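Local coordinates for EDD domain protein, DegV family (Ruminococcus gnavus, PDB 3JR7), which is of unknown function but probably binds a lipid such as a fatty acid, at residues L62-E65 with E66-K70; A115-G118 with K119-Y122; I146-K149 with V150-C153; C254-E257 with E258-K261. One frame throughout, in Å; residues are numbered along the deposited sequence.

Contact 1 (L62-E65 with E66-K70)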
loop_
_atom_site.group_PDB
_atom_site.type_symbol
_atom_site.label_atom_id
_atom_site.label_comp_id
_atom_site.label_asym_id
_atom_site.label_seq_id
_atom_site.Cartn_x
_atom_site.Cartn_y
_atom_site.Cartn_z
ATOM N N LEU A 62 8.662 11.245 10.703
ATOM C CA LEU A 62 9.832 10.925 9.878
ATOM C C LEU A 62 9.674 11.550 8.493
ATOM O O LEU A 62 8.818 11.156 7.719
ATOM C CB LEU A 62 10.061 9.430 9.762
ATOM C CG LEU A 62 11.271 8.954 8.940
ATOM C CD1 LEU A 62 12.662 9.335 9.563
ATOM C CD2 LEU A 62 11.165 7.470 8.752
ATOM N N LYS A 63 10.487 12.550 8.199
ATOM C CA LYS A 63 10.382 13.245 6.899
ATOM C C LYS A 63 11.031 12.441 5.819
ATOM O O LYS A 63 12.109 11.905 6.017
ATOM C CB LYS A 63 11.040 14.625 6.969
ATOM C CG LYS A 63 10.313 15.571 7.911
ATOM C CD LYS A 63 8.959 15.975 7.333
ATOM C CE LYS A 63 8.044 16.607 8.386
ATOM N NZ LYS A 63 7.501 15.553 9.329
ATOM N N GLN A 64 10.373 12.401 4.660
ATOM C CA GLN A 64 10.855 11.620 3.515
ATOM C C GLN A 64 12.299 12.007 3.168
ATOM O O GLN A 64 13.126 11.167 2.883
ATOM C CB GLN A 64 9.922 11.829 2.296
ATOM C CG GLN A 64 10.223 10.894 1.135
ATOM C CD GLN A 64 9.361 11.196 -0.046
ATOM O OE1 GLN A 64 8.255 10.638 -0.212
ATOM N NE2 GLN A 64 9.823 12.115 -0.852
ATOM N N GLU A 65 12.590 13.300 3.194
ATOM C CA GLU A 65 13.899 13.766 2.733
ATOM C C GLU A 65 14.964 13.167 3.649
ATOM O O GLU A 65 15.946 12.569 3.201
ATOM C CB GLU A 65 13.978 15.326 2.664
ATOM C CG GLU A 65 15.438 15.791 2.472
ATOM C CD GLU A 65 15.620 17.224 2.007
ATOM O OE1 GLU A 65 14.660 18.046 1.999
ATOM O OE2 GLU A 65 16.781 17.517 1.632
ATOM N N GLU A 66 14.744 13.240 4.958
ATOM C CA GLU A 66 15.711 12.639 5.883
ATOM C C GLU A 66 15.882 11.140 5.639
ATOM O O GLU A 66 16.961 10.551 5.735
ATOM C CB GLU A 66 15.265 12.911 7.329
ATOM C CG GLU A 66 16.168 12.225 8.344
ATOM C CD GLU A 66 15.797 12.520 9.790
ATOM O OE1 GLU A 66 14.579 12.641 10.096
ATOM O OE2 GLU A 66 16.745 12.555 10.616
ATOM N N LEU A 67 14.789 10.476 5.341
ATOM C CA LEU A 67 14.885 9.045 5.092
ATOM C C LEU A 67 15.638 8.756 3.801
ATOM O O LEU A 67 16.490 7.893 3.756
ATOM C CB LEU A 67 13.446 8.456 5.039
ATOM C CG LEU A 67 13.281 6.989 4.609
ATOM C CD1 LEU A 67 14.050 6.015 5.488
ATOM C CD2 LEU A 67 11.749 6.691 4.626
ATOM N N LEU A 68 15.322 9.471 2.733
ATOM C CA LEU A 68 16.018 9.257 1.454
ATOM C C LEU A 68 17.510 9.534 1.586
ATOM O O LEU A 68 18.317 8.851 0.988
ATOM C CB LEU A 68 15.414 10.162 0.374
ATOM C CG LEU A 68 14.051 9.719 -0.209
ATOM C CD1 LEU A 68 13.401 10.784 -1.143
ATOM C CD2 LEU A 68 14.178 8.340 -0.912
ATOM N N LEU A 69 17.867 10.566 2.352
ATOM C CA LEU A 69 19.302 10.905 2.541
ATOM C C LEU A 69 20.014 9.812 3.347
ATOM O O LEU A 69 21.138 9.416 3.024
ATOM C CB LEU A 69 19.449 12.265 3.249
ATOM C CG LEU A 69 19.165 13.482 2.348
ATOM C CD1 LEU A 69 19.024 14.687 3.196
ATOM C CD2 LEU A 69 20.265 13.690 1.251
ATOM N N LYS A 70 19.340 9.292 4.381
ATOM C CA LYS A 70 19.930 8.180 5.117
ATOM C C LYS A 70 20.122 6.943 4.240
ATOM O O LYS A 70 21.169 6.259 4.294
ATOM C CB LYS A 70 19.091 7.864 6.367
ATOM C CG LYS A 70 19.670 6.768 7.226
ATOM C CD LYS A 70 21.067 7.134 7.776
ATOM C CE LYS A 70 21.479 6.205 8.912
ATOM N NZ LYS A 70 22.727 6.680 9.583
#
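Backbone hydrogen bonds carry the first turn of the helix: Leu67 N donates to Lys63 O (3.1 Å), Leu68 N to Gln64 O (2.8 Å, N-H...O 170°) and Leu69 N to Glu65 O (2.9 Å). Lys63, with extended backbone angles, is the N-cap residue, and helix 64-73 starts right after it. The helix packs beside strands 42-51 and 54-57 on one flank and helix 283-289 on another, with Leu67 reaching both Ile51 and Val287.

Side-chain van der Waals contacts run one turn apart. Gln64 and Leu68 lie side by side and point the same way, Leu68 CD1 resting 3.8 Å from Gln64 NE2. Glu65 and Leu69 repeat this arrangement on the exposed face, where Glu65 CG meets Leu69 CD1 at 3.8 Å. In both leucines CG is anti to the carbonyl carbon (chi1 -76° and -75°), which sets it over the carbonyl oxygen four residues back.

Before the helix, Leu62 crosses Glu66 at about a right angle, CD1 standing 3.9 Å from Glu66 OE1. Its other methyl, CD2, meets Leu67 CD2 at 4.2 Å.

Contact 2 (A115-G118 with K119-Y122)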
loop_
_atom_site.group_PDB
_atom_site.type_symbol
_atom_site.label_atom_id
_atom_site.label_comp_id
_atom_site.label_asym_id
_atom_site.label_seq_id
_atom_site.Cartn_x
_atom_site.Cartn_y
_atom_site.Cartn_z
ATOM N N ALA A 115 -1.589 -8.662 12.787
ATOM C CA ALA A 115 -2.918 -8.114 12.963
ATOM C C ALA A 115 -3.927 -9.202 13.389
ATOM O O ALA A 115 -4.746 -8.974 14.274
ATOM C CB ALA A 115 -3.394 -7.429 11.674
ATOM N N VAL A 116 -3.831 -10.382 12.765
ATOM C CA VAL A 116 -4.671 -11.530 13.104
ATOM C C VAL A 116 -4.408 -12.032 14.535
ATOM O O VAL A 116 -5.342 -12.286 15.322
ATOM C CB VAL A 116 -4.529 -12.660 12.039
ATOM C CG1 VAL A 116 -5.245 -14.031 12.514
ATOM C CG2 VAL A 116 -5.100 -12.195 10.695
ATOM N N LEU A 117 -3.144 -12.157 14.895
ATOM C CA LEU A 117 -2.771 -12.592 16.232
ATOM C C LEU A 117 -3.233 -11.522 17.243
ATOM O O LEU A 117 -3.695 -11.845 18.346
ATOM C CB LEU A 117 -1.238 -12.822 16.275
ATOM C CG LEU A 117 -0.643 -13.604 17.400
ATOM C CD1 LEU A 117 -1.336 -15.006 17.473
ATOM C CD2 LEU A 117 0.887 -13.729 17.139
ATOM N N GLY A 118 -3.116 -10.246 16.880
ATOM C CA GLY A 118 -3.615 -9.184 17.723
ATOM C C GLY A 118 -5.102 -9.337 18.039
ATOM O O GLY A 118 -5.553 -9.025 19.149
ATOM N N LYS A 119 -5.863 -9.803 17.061
ATOM C CA LYS A 119 -7.280 -10.077 17.272
ATOM C C LYS A 119 -7.479 -11.258 18.251
ATOM O O LYS A 119 -8.361 -11.225 19.125
ATOM C CB LYS A 119 -7.980 -10.333 15.925
ATOM C CG LYS A 119 -9.370 -10.838 16.074
ATOM C CD LYS A 119 -10.023 -11.081 14.741
ATOM C CE LYS A 119 -11.422 -11.671 14.971
ATOM N NZ LYS A 119 -12.263 -11.665 13.770
ATOM N N ASN A 120 -6.630 -12.279 18.150
ATOM C CA ASN A 120 -6.727 -13.413 19.080
ATOM C C ASN A 120 -6.443 -12.955 20.511
ATOM O O ASN A 120 -7.189 -13.286 21.440
ATOM C CB ASN A 120 -5.819 -14.546 18.622
ATOM C CG ASN A 120 -6.305 -15.154 17.317
ATOM O OD1 ASN A 120 -7.479 -15.068 17.004
ATOM N ND2 ASN A 120 -5.416 -15.717 16.539
ATOM N N LEU A 121 -5.408 -12.141 20.675
ATOM C CA LEU A 121 -5.053 -11.587 21.976
ATOM C C LEU A 121 -6.192 -10.712 22.484
ATOM O O LEU A 121 -6.585 -10.806 23.664
ATOM C CB LEU A 121 -3.737 -10.792 21.897
ATOM C CG LEU A 121 -2.491 -11.612 21.504
ATOM C CD1 LEU A 121 -1.281 -10.661 21.392
ATOM C CD2 LEU A 121 -2.260 -12.774 22.520
ATOM N N TYR A 122 -6.727 -9.859 21.615
ATOM C CA TYR A 122 -7.896 -9.015 22.006
ATOM C C TYR A 122 -9.006 -9.844 22.640
ATOM O O TYR A 122 -9.569 -9.479 23.681
ATOM C CB TYR A 122 -8.488 -8.212 20.805
ATOM C CG TYR A 122 -9.597 -7.309 21.254
ATOM C CD1 TYR A 122 -9.335 -6.020 21.689
ATOM C CD2 TYR A 122 -10.884 -7.774 21.349
ATOM C CE1 TYR A 122 -10.351 -5.212 22.178
ATOM C CE2 TYR A 122 -11.916 -6.954 21.845
ATOM C CZ TYR A 122 -11.625 -5.699 22.253
ATOM O OH TYR A 122 -12.623 -4.922 22.771
#
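With chi1 at -67° and CG anti to the carbonyl carbon, Asn120 folds its amide back over the preceding turn, towards Val116 and Leu117. Leu121 takes the same first torsion, and its CG comes to 3.4 Å from Leu117 O, the oxygen that also accepts the Leu121 N-H. Lys119 and Tyr122 instead send their side chains away from the turn of 115-118.

The Asn120 amide makes only loose contacts within this turn. Its ND2 stands 3.6 Å from Val116 O and 4.2 Å from Leu117 CD1, distances that indicate van der Waals contact with the backbone oxygen and one leucine methyl. On the neighbouring face Lys119 CB sits 3.3 Å from Val116 O, while the extended chain beyond it carries NZ off to hydrogen-bond with Ile131 O, near the start of strand 130-135.

Four i to i+4 bonds hold the backbone. Leu121 N to Leu117 O is the straightest (2.9 Å, N-H...O 167°), whereas Lys119 N to Ala115 O is longer and more bent (3.1 Å, 144°). Ala115 O also accepts a hydrogen bond from Tyr92 OH, so two donors share this oxygen.

Ala115 meets Val101, Thr103 and Val133 of the sheet. The arrangement belongs to the helix of a right-handed beta-alpha-beta crossover, in which helix 111-126 connects parallel strands 98-103 and 130-135.

Contact 3 (I146-K149 with V150-C153)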
loop_
_atom_site.group_PDB
_atom_site.type_symbol
_atom_site.label_atom_id
_atom_site.label_comp_id
_atom_site.label_asym_id
_atom_site.label_seq_id
_atom_site.Cartn_x
_atom_site.Cartn_y
_atom_site.Cartn_z
ATOM N N ILE A 146 -8.313 0.461 -0.358
ATOM C CA ILE A 146 -9.123 -0.468 0.457
ATOM C C ILE A 146 -9.767 0.262 1.673
ATOM O O ILE A 146 -10.964 0.139 1.885
ATOM C CB ILE A 146 -8.282 -1.689 0.911
ATOM C CG1 ILE A 146 -7.858 -2.532 -0.322
ATOM C CG2 ILE A 146 -9.056 -2.586 1.887
ATOM C CD1 ILE A 146 -6.722 -3.497 -0.027
ATOM N N ALA A 147 -8.981 1.076 2.385
ATOM C CA ALA A 147 -9.469 1.900 3.482
ATOM C C ALA A 147 -10.615 2.814 3.019
ATOM O O ALA A 147 -11.649 2.921 3.724
ATOM C CB ALA A 147 -8.342 2.756 4.105
ATOM N N LEU A 148 -10.437 3.461 1.857
ATOM C CA LEU A 148 -11.496 4.304 1.247
ATOM C C LEU A 148 -12.773 3.513 0.945
ATOM O O LEU A 148 -13.910 3.981 1.149
ATOM C CB LEU A 148 -10.987 5.021 -0.023
ATOM C CG LEU A 148 -9.999 6.167 0.208
ATOM C CD1 LEU A 148 -9.369 6.706 -1.032
ATOM C CD2 LEU A 148 -10.706 7.346 1.013
ATOM N N LYS A 149 -12.593 2.296 0.468
ATOM C CA LYS A 149 -13.729 1.441 0.184
ATOM C C LYS A 149 -14.501 1.052 1.460
ATOM O O LYS A 149 -15.723 1.023 1.453
ATOM C CB LYS A 149 -13.252 0.179 -0.578
ATOM C CG LYS A 149 -14.356 -0.763 -1.087
ATOM C CD LYS A 149 -15.401 -0.043 -1.989
ATOM C CE LYS A 149 -14.928 0.189 -3.378
ATOM N NZ LYS A 149 -16.005 0.728 -4.330
ATOM N N VAL A 150 -13.784 0.746 2.543
ATOM C CA VAL A 150 -14.433 0.492 3.829
ATOM C C VAL A 150 -15.333 1.673 4.182
ATOM O O VAL A 150 -16.515 1.505 4.492
ATOM C CB VAL A 150 -13.406 0.227 4.982
ATOM C CG1 VAL A 150 -14.164 0.195 6.351
ATOM C CG2 VAL A 150 -12.588 -1.028 4.701
ATOM N N GLN A 151 -14.786 2.872 4.107
ATOM C CA GLN A 151 -15.547 4.081 4.459
ATOM C C GLN A 151 -16.742 4.266 3.532
ATOM O O GLN A 151 -17.809 4.666 3.963
ATOM C CB GLN A 151 -14.621 5.302 4.368
ATOM C CG GLN A 151 -15.290 6.710 4.608
ATOM C CD GLN A 151 -14.298 7.863 4.350
ATOM O OE1 GLN A 151 -13.620 7.892 3.349
ATOM N NE2 GLN A 151 -14.187 8.752 5.271
ATOM N N GLN A 152 -16.551 3.984 2.246
ATOM C CA GLN A 152 -17.643 4.110 1.278
ATOM C C GLN A 152 -18.779 3.148 1.638
ATOM O O GLN A 152 -19.944 3.558 1.730
ATOM C CB GLN A 152 -17.128 3.877 -0.153
ATOM C CG GLN A 152 -18.216 4.000 -1.247
ATOM C CD GLN A 152 -17.768 3.440 -2.609
ATOM O OE1 GLN A 152 -16.631 2.999 -2.789
ATOM N NE2 GLN A 152 -18.675 3.436 -3.554
ATOM N N CYS A 153 -18.441 1.893 1.915
ATOM C CA CYS A 153 -19.438 0.899 2.352
ATOM C C CYS A 153 -20.158 1.309 3.636
ATOM O O CYS A 153 -21.397 1.198 3.742
ATOM C CB CYS A 153 -18.773 -0.431 2.559
ATOM S SG CYS A 153 -18.141 -1.109 1.013
HETATM O O HOH W 1 -14.502 6.541 0.977
#
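Regular alpha-helical geometry runs through 146-149 and 150-153, whose main chains are joined by four i to i+4 hydrogen bonds. Cys153 N to Lys149 O is the straightest (2.9 Å, N-H...O 173°), and Val150 N to Ile146 O measures 3.0 Å. This is the middle of helix 141-155, which packs between the mixed sheet containing strands 22-27 and 98-103 and helix 160-173. Ala147 and Val150 both touch Val24 of the sheet, and Ile146 and Val150 both meet Val167 of the helix.

On the outer side, Lys149 and Gln152 lie alongside each other and point the same way. The lysine chain turns twice, at chi2 (55°) and chi3 (78°), and these bends carry its ammonium forward along the helix, toward the C-terminal end, to donate from NZ to Gln152 OE1 at 2.8 Å. The donor is tilted from the amide plane. Lys149 CD and CE also pass close to that oxygen, CE at 3.3 Å, so the aliphatic end of the chain lies against the amide as well. Replacing the lysine by an alanine would probably deprive Gln152 OE1 of this donor and leave its amide freer to turn.

Leu148 and Gln151 form a second side-by-side pair, with Leu148 CD2 at 3.8 Å from Gln151 OE1. A water links the turn to this amide: it donates to Leu148 O at 2.6 Å and to Gln151 OE1 at 2.9 Å, and Leu148 O in addition accepts the backbone N-H of Gln152.

Contact 4 (C254-E257 with E258-K261)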
loop_
_atom_site.group_PDB
_atom_site.type_symbol
_atom_site.label_atom_id
_atom_site.label_comp_id
_atom_site.label_asym_id
_atom_site.label_seq_id
_atom_site.Cartn_x
_atom_site.Cartn_y
_atom_site.Cartn_z
ATOM N N CYS A 254 7.617 8.465 -5.177
ATOM C CA CYS A 254 8.680 8.767 -4.238
ATOM C C CYS A 254 9.577 9.865 -4.822
ATOM O O CYS A 254 10.473 9.566 -5.604
ATOM C CB CYS A 254 9.522 7.522 -3.978
ATOM S SG CYS A 254 10.786 7.805 -2.711
ATOM N N ASN A 255 9.313 11.109 -4.418
ATOM C CA ASN A 255 10.137 12.280 -4.807
ATOM C C ASN A 255 10.159 12.487 -6.342
ATOM O O ASN A 255 11.208 12.779 -6.932
ATOM C CB ASN A 255 11.553 12.098 -4.281
ATOM C CG ASN A 255 12.415 13.363 -4.419
ATOM O OD1 ASN A 255 11.933 14.480 -4.208
ATOM N ND2 ASN A 255 13.683 13.180 -4.773
ATOM N N CYS A 256 9.010 12.305 -6.989
ATOM C CA CYS A 256 8.895 12.508 -8.454
ATOM C C CYS A 256 7.458 12.863 -8.839
ATOM O O CYS A 256 6.742 12.133 -9.554
ATOM C CB CYS A 256 9.467 11.306 -9.227
ATOM S SG CYS A 256 8.687 9.704 -8.825
ATOM N N GLU A 257 7.018 14.000 -8.335
ATOM C CA GLU A 257 5.660 14.432 -8.559
ATOM C C GLU A 257 5.301 14.609 -10.028
ATOM O O GLU A 257 4.176 14.296 -10.437
ATOM C CB GLU A 257 5.351 15.735 -7.804
ATOM C CG GLU A 257 3.874 15.962 -7.717
ATOM C CD GLU A 257 3.478 17.312 -7.162
ATOM O OE1 GLU A 257 4.272 17.962 -6.453
ATOM O OE2 GLU A 257 2.332 17.720 -7.448
ATOM N N GLU A 258 6.225 15.137 -10.823
ATOM C CA GLU A 258 5.913 15.366 -12.239
ATOM C C GLU A 258 5.797 14.057 -13.003
ATOM O O GLU A 258 4.975 13.927 -13.898
ATOM C CB GLU A 258 6.938 16.284 -12.921
ATOM C CG GLU A 258 6.698 17.794 -12.627
ATOM C CD GLU A 258 5.265 18.310 -12.944
ATOM O OE1 GLU A 258 4.682 18.004 -14.029
ATOM O OE2 GLU A 258 4.709 19.035 -12.070
ATOM N N ARG A 259 6.623 13.092 -12.654
ATOM C CA ARG A 259 6.443 11.741 -13.179
ATOM C C ARG A 259 5.057 11.154 -12.790
ATOM O O ARG A 259 4.398 10.550 -13.613
ATOM C CB ARG A 259 7.564 10.866 -12.686
ATOM C CG ARG A 259 7.507 9.451 -13.209
ATOM C CD ARG A 259 8.727 8.693 -12.722
ATOM N NE ARG A 259 9.898 9.239 -13.375
ATOM C CZ ARG A 259 11.156 9.126 -12.960
ATOM N NH1 ARG A 259 11.475 8.501 -11.835
ATOM N NH2 ARG A 259 12.116 9.649 -13.706
ATOM N N ALA A 260 4.608 11.367 -11.552
ATOM C CA ALA A 260 3.264 10.967 -11.167
ATOM C C ALA A 260 2.194 11.617 -12.061
ATOM O O ALA A 260 1.246 10.958 -12.534
ATOM C CB ALA A 260 2.998 11.289 -9.683
ATOM N N LYS A 261 2.333 12.903 -12.297
ATOM C CA LYS A 261 1.369 13.608 -13.143
ATOM C C LYS A 261 1.334 13.086 -14.580
ATOM O O LYS A 261 0.274 13.021 -15.189
ATOM C CB LYS A 261 1.654 15.121 -13.126
ATOM C CG LYS A 261 1.157 15.754 -11.825
ATOM C CD LYS A 261 1.359 17.232 -11.789
ATOM C CE LYS A 261 1.143 17.832 -10.390
ATOM N NZ LYS A 261 -0.131 17.367 -9.734
HETATM O O HOH W 2 0.537 15.762 -7.022
#
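Glu257 OE2 is gripped by two partners: a water that donates to it at 2.7 Å and the ammonium of Lys261, whose NZ forms a salt bridge at 3.4 Å. The same water accepts from Lys261 NZ at 3.2 Å, closing a small triangle of carboxylate, water and ammonium. The two side chains lie side by side and point the same way, one helical turn apart. Glu257 is extended; the Lys261 chain runs extended as far as CE, which lies 3.2 Å from Glu257 OE2, and the bend at chi4 (-48°) places NZ.

At this pair the main chain starts a helix. Cys256 is the N-cap residue, and its carbonyl oxygen accepts from Ala260 N at 3.0 Å; Lys261 N bonds to Glu257 O at the same length. Cys256 SG, between the backbone N and the carbonyl carbon (chi1 58°), lies 4.0 Å from Arg259 CD and approaches the guanidinium obliquely. The arginine's NH1 is hydrogen-bonded to Gly292 O, just before strand 294-297, and Ile294 of that strand packs against Cys256, Arg259 and Ala260. Helix 257-270 is thus pinned to the sheet at its first turn, where it follows strand 248-253.

Because Glu257 lies in the first turn, its carboxylate is likely to be favoured by the helix dipole as well as by Lys261. The length of the salt bridge and the bridging water are consistent with a water-bridged, probably moderate ion pair at the surface.

How the contacts relate
Among the four sites, only contacts 1 and 4 touch, their centres 17 Å apart: Leu68 CD2 packs on Cys254 SG at 3.9 Å. The start of helix 64-73 thereby meets the loop ahead of helix 257-270. Contacts 1, 2 and 3 all pack on the sheet containing strands 22-27 and 98-103, whereas contact 4 sits on the sheet with strands 248-253 and 294-297. The centres of contacts 2 and 3 lie 22 Å apart, their nearest atoms about 12 Å. Contacts 2 and 4, with centres 37 Å apart, flank the chain's centre from opposite sides, as do contacts 1 and 3 at 30 Å. The bound polyether's pocket draws on residues scattered along the chain, consistent with probable lipid binding.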